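Local coordinates for protein biotin transporter BioY (Lactococcus lactis subsp. cremoris, PDB 4DVE) that binds biotin within the membrane and, as the substrate-specific S component, probably works with an energy-coupling factor ABC transporter complex to bring the vitamin into the cell, at residues 109-112 with 113-117; 138-141 with 142-146. One frame throughout, in Å; residues are numbered along the deposited sequence.

Interaction 1 of 2, residues 109-112 with 113-117; sequences TPFL and IGFFL. With BNG (nonyl beta-D-glucopyranoside), chain F.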
ATOM      1  N   THR A 109       4.783   4.298   0.783  1.00 32.76           N
ATOM      2  CA  THR A 109       3.969   3.852   1.913  1.00 32.31           C
ATOM      3  C   THR A 109       4.646   2.769   2.767  1.00 30.63           C
ATOM      4  O   THR A 109       4.681   2.922   3.986  1.00 31.41           O
ATOM      5  CB  THR A 109       2.580   3.394   1.411  1.00 31.60           C
ATOM      6  OG1 THR A 109       1.904   4.545   0.890  1.00 33.63           O
ATOM      7  CG2 THR A 109       1.725   2.719   2.494  1.00 30.61           C
ATOM      8  N   PRO A 110       5.186   1.703   2.147  1.00 29.72           N
ATOM      9  CA  PRO A 110       5.792   0.655   3.006  1.00 31.21           C
ATOM     10  C   PRO A 110       7.032   1.127   3.705  1.00 31.64           C
ATOM     11  O   PRO A 110       7.286   0.697   4.806  1.00 32.10           O
ATOM     12  CB  PRO A 110       6.112  -0.501   2.040  1.00 31.40           C
ATOM     13  CG  PRO A 110       5.818   0.005   0.693  1.00 32.55           C
ATOM     14  CD  PRO A 110       5.067   1.273   0.743  1.00 30.36           C
ATOM     15  N   PHE A 111       7.770   2.055   3.093  1.00 32.69           N
ATOM     16  CA  PHE A 111       8.931   2.620   3.751  1.00 34.23           C
ATOM     17  C   PHE A 111       8.511   3.435   4.984  1.00 34.99           C
ATOM     18  O   PHE A 111       9.038   3.276   6.075  1.00 35.75           O
ATOM     19  CB  PHE A 111       9.738   3.516   2.793  1.00 35.03           C
ATOM     20  CG  PHE A 111      10.817   4.243   3.500  1.00 40.43           C
ATOM     21  CD1 PHE A 111      10.645   5.560   3.900  1.00 42.95           C
ATOM     22  CD2 PHE A 111      11.969   3.565   3.895  1.00 43.92           C
ATOM     23  CE1 PHE A 111      11.638   6.215   4.622  1.00 45.85           C
ATOM     24  CE2 PHE A 111      12.966   4.211   4.616  1.00 46.22           C
ATOM     25  CZ  PHE A 111      12.790   5.534   4.986  1.00 47.54           C
ATOM     26  N   LEU A 112       7.537   4.312   4.799  1.00 34.07           N
ATOM     27  CA  LEU A 112       7.043   5.116   5.894  1.00 33.38           C
ATOM     28  C   LEU A 112       6.464   4.279   7.004  1.00 32.42           C
ATOM     29  O   LEU A 112       6.796   4.493   8.164  1.00 35.82           O
ATOM     30  CB  LEU A 112       6.019   6.134   5.393  1.00 31.51           C
ATOM     31  CG  LEU A 112       6.640   7.187   4.477  1.00 34.21           C
ATOM     32  CD1 LEU A 112       5.554   7.982   3.707  1.00 32.35           C
ATOM     33  CD2 LEU A 112       7.533   8.132   5.280  1.00 32.82           C
ATOM     34  N   ILE A 113       5.570   3.356   6.675  1.00 32.27           N
ATOM     35  CA  ILE A 113       4.950   2.500   7.694  1.00 32.82           C
ATOM     36  C   ILE A 113       6.032   1.672   8.430  1.00 34.20           C
ATOM     37  O   ILE A 113       6.093   1.655   9.666  1.00 35.99           O
ATOM     38  CB  ILE A 113       3.867   1.579   7.085  1.00 32.33           C
ATOM     39  CG1 ILE A 113       2.639   2.419   6.665  1.00 33.46           C
ATOM     40  CG2 ILE A 113       3.463   0.489   8.080  1.00 31.07           C
ATOM     41  CD1 ILE A 113       1.509   1.624   6.012  1.00 32.29           C
ATOM     42  N   GLY A 114       6.900   1.026   7.661  1.00 34.78           N
ATOM     43  CA  GLY A 114       7.964   0.177   8.222  1.00 35.07           C
ATOM     44  C   GLY A 114       8.938   0.965   9.091  1.00 35.84           C
ATOM     45  O   GLY A 114       9.348   0.508  10.178  1.00 35.06           O
ATOM     46  N   PHE A 115       9.320   2.140   8.608  1.00 35.79           N
ATOM     47  CA  PHE A 115      10.221   3.020   9.336  1.00 40.05           C
ATOM     48  C   PHE A 115       9.684   3.445  10.717  1.00 42.53           C
ATOM     49  O   PHE A 115      10.418   3.430  11.710  1.00 39.97           O
ATOM     50  CB  PHE A 115      10.516   4.286   8.523  1.00 41.77           C
ATOM     51  CG  PHE A 115      11.442   5.240   9.227  1.00 45.19           C
ATOM     52  CD1 PHE A 115      12.820   5.099   9.117  1.00 48.55           C
ATOM     53  CD2 PHE A 115      10.939   6.276   9.996  1.00 46.47           C
ATOM     54  CE1 PHE A 115      13.682   5.972   9.789  1.00 50.99           C
ATOM     55  CE2 PHE A 115      11.787   7.145  10.668  1.00 48.79           C
ATOM     56  CZ  PHE A 115      13.163   6.987  10.569  1.00 50.86           C
ATOM     57  N   PHE A 116       8.417   3.857  10.777  1.00 39.04           N
ATOM     58  CA  PHE A 116       7.854   4.293  12.045  1.00 40.31           C
ATOM     59  C   PHE A 116       7.474   3.142  12.979  1.00 40.43           C
ATOM     60  O   PHE A 116       7.556   3.302  14.221  1.00 39.49           O
ATOM     61  CB  PHE A 116       6.719   5.297  11.837  1.00 40.85           C
ATOM     62  CG  PHE A 116       7.212   6.654  11.435  1.00 44.34           C
ATOM     63  CD1 PHE A 116       7.858   7.474  12.375  1.00 49.49           C
ATOM     64  CD2 PHE A 116       7.136   7.082  10.127  1.00 43.71           C
ATOM     65  CE1 PHE A 116       8.348   8.717  12.012  1.00 50.88           C
ATOM     66  CE2 PHE A 116       7.622   8.319   9.753  1.00 46.13           C
ATOM     67  CZ  PHE A 116       8.229   9.143  10.698  1.00 51.09           C
ATOM     68  N   LEU A 117       7.080   1.995  12.417  1.00 36.82           N
ATOM     69  CA  LEU A 117       6.818   0.810  13.238  1.00 40.91           C
ATOM     70  C   LEU A 117       8.092   0.391  13.981  1.00 45.13           C
ATOM     71  O   LEU A 117       8.051   0.064  15.168  1.00 47.64           O
ATOM     72  CB  LEU A 117       6.330  -0.386  12.411  1.00 39.10           C
ATOM     73  CG  LEU A 117       4.920  -0.278  11.830  1.00 41.64           C
ATOM     74  CD1 LEU A 117       4.598  -1.572  11.065  1.00 38.73           C
ATOM     75  CD2 LEU A 117       3.868   0.067  12.891  1.00 38.73           C
TER
HETATM   76  C1  BNG F 203      15.942   1.928   5.578  0.75 74.38           C
HETATM   77  C2  BNG F 203      15.995   1.108   6.862  0.75 77.15           C
HETATM   78  C3  BNG F 203      15.617   1.960   8.068  0.75 77.13           C
HETATM   79  C4  BNG F 203      16.395   3.271   8.077  0.75 77.93           C
HETATM   80  C5  BNG F 203      16.319   3.959   6.720  0.75 78.31           C
HETATM   81  C6  BNG F 203      17.161   5.230   6.706  0.75 81.30           C
HETATM   82  C1' BNG F 203      16.095   1.735   3.229  0.75 66.06           C
HETATM   83  C2' BNG F 203      15.280   0.769   2.377  0.75 62.49           C
HETATM   84  C3' BNG F 203      15.589   0.954   0.896  0.75 61.87           C
HETATM   85  C4' BNG F 203      14.324   0.829   0.055  0.75 59.85           C
HETATM   86  C5' BNG F 203      14.597   0.051  -1.228  0.75 59.22           C
HETATM   87  C6' BNG F 203      13.978   0.751  -2.432  0.75 62.64           C
HETATM   88  C7' BNG F 203      13.413  -0.262  -3.421  0.75 61.41           C
HETATM   89  C8' BNG F 203      12.969   0.421  -4.709  0.75 60.63           C
HETATM   90  C9' BNG F 203      12.280  -0.559  -5.633  0.75 56.16           C
HETATM   91  O1  BNG F 203      16.389   1.127   4.485  0.75 70.32           O
HETATM   92  O2  BNG F 203      15.093   0.001   6.759  0.75 78.39           O
HETATM   93  O3  BNG F 203      15.892   1.233   9.271  0.75 67.50           O
HETATM   94  O4  BNG F 203      15.858   4.137   9.083  0.75 84.49           O
HETATM   95  O5  BNG F 203      16.786   3.069   5.709  0.75 78.05           O
HETATM   96  O6  BNG F 203      18.069   5.189   5.600  0.75 83.01           O

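Interaction 2 of 2, residues 138-141 with 142-146; sequences FGVI and FVDFV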
ATOM      1  N   PHE A 138      -0.032   6.894   6.890  1.00 32.51           N
ATOM      2  CA  PHE A 138       0.781   6.709   5.689  1.00 34.03           C
ATOM      3  C   PHE A 138       0.172   5.876   4.587  1.00 35.39           C
ATOM      4  O   PHE A 138       0.475   6.108   3.417  1.00 40.77           O
ATOM      5  CB  PHE A 138       2.151   6.216   6.055  1.00 34.93           C
ATOM      6  CG  PHE A 138       2.883   7.147   6.975  1.00 37.86           C
ATOM      7  CD1 PHE A 138       3.207   8.420   6.567  1.00 39.90           C
ATOM      8  CD2 PHE A 138       3.252   6.744   8.245  1.00 40.74           C
ATOM      9  CE1 PHE A 138       3.894   9.280   7.406  1.00 43.44           C
ATOM     10  CE2 PHE A 138       3.923   7.602   9.095  1.00 44.02           C
ATOM     11  CZ  PHE A 138       4.249   8.872   8.674  1.00 45.80           C
ATOM     12  N   GLY A 139      -0.684   4.925   4.941  1.00 31.71           N
ATOM     13  CA  GLY A 139      -1.368   4.117   3.954  1.00 31.53           C
ATOM     14  C   GLY A 139      -2.674   4.722   3.461  1.00 31.24           C
ATOM     15  O   GLY A 139      -3.144   4.358   2.411  1.00 30.04           O
ATOM     16  N   VAL A 140      -3.272   5.624   4.238  1.00 32.87           N
ATOM     17  CA  VAL A 140      -4.562   6.202   3.883  1.00 32.61           C
ATOM     18  C   VAL A 140      -4.450   7.714   3.623  1.00 33.20           C
ATOM     19  O   VAL A 140      -4.645   8.137   2.489  1.00 34.03           O
ATOM     20  CB  VAL A 140      -5.660   5.886   4.920  1.00 33.51           C
ATOM     21  CG1 VAL A 140      -6.992   6.528   4.492  1.00 32.20           C
ATOM     22  CG2 VAL A 140      -5.782   4.364   5.101  1.00 32.09           C
ATOM     23  N   ILE A 141      -4.074   8.503   4.634  1.00 34.80           N
ATOM     24  CA  ILE A 141      -4.058   9.959   4.511  1.00 35.50           C
ATOM     25  C   ILE A 141      -3.007  10.477   3.503  1.00 34.68           C
ATOM     26  O   ILE A 141      -3.347  11.264   2.594  1.00 31.24           O
ATOM     27  CB  ILE A 141      -3.891  10.686   5.869  1.00 36.71           C
ATOM     28  CG1 ILE A 141      -4.974  10.238   6.884  1.00 39.65           C
ATOM     29  CG2 ILE A 141      -3.940  12.189   5.626  1.00 38.77           C
ATOM     30  CD1 ILE A 141      -6.433  10.415   6.430  1.00 42.00           C
ATOM     31  N   PHE A 142      -1.755  10.028   3.667  1.00 34.48           N
ATOM     32  CA  PHE A 142      -0.651  10.346   2.737  1.00 35.06           C
ATOM     33  C   PHE A 142      -1.019   9.955   1.297  1.00 32.59           C
ATOM     34  O   PHE A 142      -0.978  10.785   0.394  1.00 33.53           O
ATOM     35  CB  PHE A 142       0.636   9.611   3.156  1.00 36.27           C
ATOM     36  CG  PHE A 142       1.753   9.692   2.149  1.00 35.64           C
ATOM     37  CD1 PHE A 142       2.398  10.917   1.896  1.00 39.04           C
ATOM     38  CD2 PHE A 142       2.161   8.573   1.455  1.00 34.04           C
ATOM     39  CE1 PHE A 142       3.439  10.988   0.982  1.00 37.69           C
ATOM     40  CE2 PHE A 142       3.185   8.640   0.532  1.00 34.20           C
ATOM     41  CZ  PHE A 142       3.831   9.840   0.293  1.00 35.63           C
ATOM     42  N   VAL A 143      -1.409   8.704   1.095  1.00 31.02           N
ATOM     43  CA  VAL A 143      -1.805   8.214  -0.229  1.00 29.13           C
ATOM     44  C   VAL A 143      -2.947   9.015  -0.887  1.00 31.95           C
ATOM     45  O   VAL A 143      -2.804   9.472  -2.045  1.00 32.21           O
ATOM     46  CB  VAL A 143      -2.125   6.706  -0.187  1.00 29.96           C
ATOM     47  CG1 VAL A 143      -2.791   6.214  -1.486  1.00 26.85           C
ATOM     48  CG2 VAL A 143      -0.841   5.915   0.159  1.00 28.92           C
ATOM     49  N   ASP A 144      -4.036   9.232  -0.143  1.00 32.51           N
ATOM     50  CA  ASP A 144      -5.224   9.883  -0.674  1.00 34.00           C
ATOM     51  C   ASP A 144      -4.982  11.390  -0.926  1.00 34.77           C
ATOM     52  O   ASP A 144      -5.459  11.939  -1.907  1.00 34.23           O
ATOM     53  CB  ASP A 144      -6.471   9.619   0.205  1.00 37.32           C
ATOM     54  CG  ASP A 144      -6.860   8.114   0.280  1.00 38.66           C
ATOM     55  OD1 ASP A 144      -6.169   7.269  -0.334  1.00 40.55           O
ATOM     56  OD2 ASP A 144      -7.826   7.753   1.021  1.00 42.13           O
ATOM     57  N   PHE A 145      -4.166  12.015  -0.098  1.00 35.03           N
ATOM     58  CA  PHE A 145      -3.753  13.398  -0.300  1.00 37.07           C
ATOM     59  C   PHE A 145      -2.894  13.598  -1.549  1.00 36.28           C
ATOM     60  O   PHE A 145      -3.208  14.453  -2.396  1.00 35.50           O
ATOM     61  CB  PHE A 145      -3.020  13.895   0.942  1.00 41.56           C
ATOM     62  CG  PHE A 145      -2.708  15.321   0.898  1.00 47.67           C
ATOM     63  CD1 PHE A 145      -3.734  16.261   1.011  1.00 52.47           C
ATOM     64  CD2 PHE A 145      -1.420  15.750   0.674  1.00 51.89           C
ATOM     65  CE1 PHE A 145      -3.465  17.619   0.948  1.00 56.82           C
ATOM     66  CE2 PHE A 145      -1.141  17.108   0.622  1.00 59.67           C
ATOM     67  CZ  PHE A 145      -2.162  18.044   0.749  1.00 58.99           C
ATOM     68  N   VAL A 146      -1.824  12.816  -1.694  1.00 34.04           N
ATOM     69  CA  VAL A 146      -1.025  12.892  -2.929  1.00 34.78           C
ATOM     70  C   VAL A 146      -1.880  12.567  -4.177  1.00 33.15           C
ATOM     71  O   VAL A 146      -1.763  13.231  -5.212  1.00 32.63           O
ATOM     72  CB  VAL A 146       0.247  11.989  -2.890  1.00 35.63           C
ATOM     73  CG1 VAL A 146       1.028  12.067  -4.207  1.00 33.44           C
ATOM     74  CG2 VAL A 146       1.161  12.402  -1.713  1.00 36.82           C
TER
HETATM   75  O   HOH W   1      -5.173   4.536   0.639  1.00 47.70           O

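Interaction 1 of 2, residues 109-112 with 113-117
Phe-111 and Phe-115, one helical turn apart, run side by side and present their rings to the head of a nonyl glucoside detergent. Each holds its CG anti to the backbone N, and the two rings leave the helix in the same direction. Phe-111 CZ lies 4.2 Å from Phe-115 CD1, and the ring planes are inclined by 31°. The sugar sits at their rims: its C1 approaches the edge of the Phe-111 ring, 3.9 Å from CE2, and its O4 lies at the edge of the Phe-115 ring, 3.2 Å from CD1. Phe-116 takes the other course: with CG beside the backbone N (chi1 -74°), its ring is laid back along the helix, where Phe-115 CD2 sits over the centre of one face and the CD2 edge of Phe-116 comes 3.3 Å from Leu-112 O. That oxygen also accepts the Phe-116 N-H. On another side of the helix, Thr-109 CG2 meets Ile-113 CD1 at 3.7 Å, two methyls suited to a buried seam. Pro-110 has no N-H to give to the preceding turn, and the helix kinks there; its O still receives Gly-114 N at 2.9 Å. Thr-109 OG1 is satisfied chiefly by Ala-105 O. Phe-111 and Pro-110 pack on helix 52-80, whereas Leu-112 and Leu-117 face helix 128-155.

Interaction 2 of 2, residues 138-141 with 142-146
The biotin pocket is lined from helix 128-155 by Asp-144, which rises beside Val-140 one turn earlier. With CG beside the backbone N (chi1 -62°), the carboxylate folds back over the preceding turn: its CG lies 3.1 Å from Val-140 O, and OD2 runs alongside Val-140 CG1 at 3.8 Å. Val-140 O in turn accepts the Asp-144 N-H, 2.9 Å from N. A water lies 2.7 Å from Gly-139 O and 3.1 Å from Asp-144 OD1, placed to donate to either, though its two protons cannot serve every acceptor around it at once. Gly-139 O is available to it because residues 138-141 form a wider pi-type turn, in which the carbonyls of Phe-138 and Gly-139 make no ordinary backbone bond to the residue four places on. Val-143 suits this opened turn because its branched CG2 packs against both carbonyl oxygens, 3.5 Å from Phe-138 O. Phe-142, with CG anti to its N (chi1 171°), brings its CD2 edge within 3.6 Å of the same oxygen. Without the Asp-144 carboxylate, as with an alanine here, biotin is likely to lose a contact and the water its acceptor OD1. Asp-173 of helix 170-189 brings another carboxylate near OD2, a closeness of like charges that may raise the pKa of one of them, while Val-140 packs on Ile-170 of that helix.

How the interactions relate
Both contacts are single-turn packing within consecutive membrane helices, 100-119 and 128-155, and they touch each other directly. Phe-116 and Phe-138 bring their rings together nearly parallel, about 10° apart, with CD2 of the former 3.4 Å from CE2 of the latter. Thr-109 OG1, whose stronger partner is Ala-105 O, is probably also hydrogen-bonded to Phe-138 O, at 3.3 Å, its one proton then being shared. Each contact is partly buried. Interaction 1 is mostly apolar, with aromatic rings meeting detergent on its outer side; interaction 2 turns a carboxylate and water inward to the biotin pocket, while Ile-141 and Phe-145 are exposed. Both helices depart from regular hydrogen bonding, and a carbonyl left over in the second meets Thr-109 of the first.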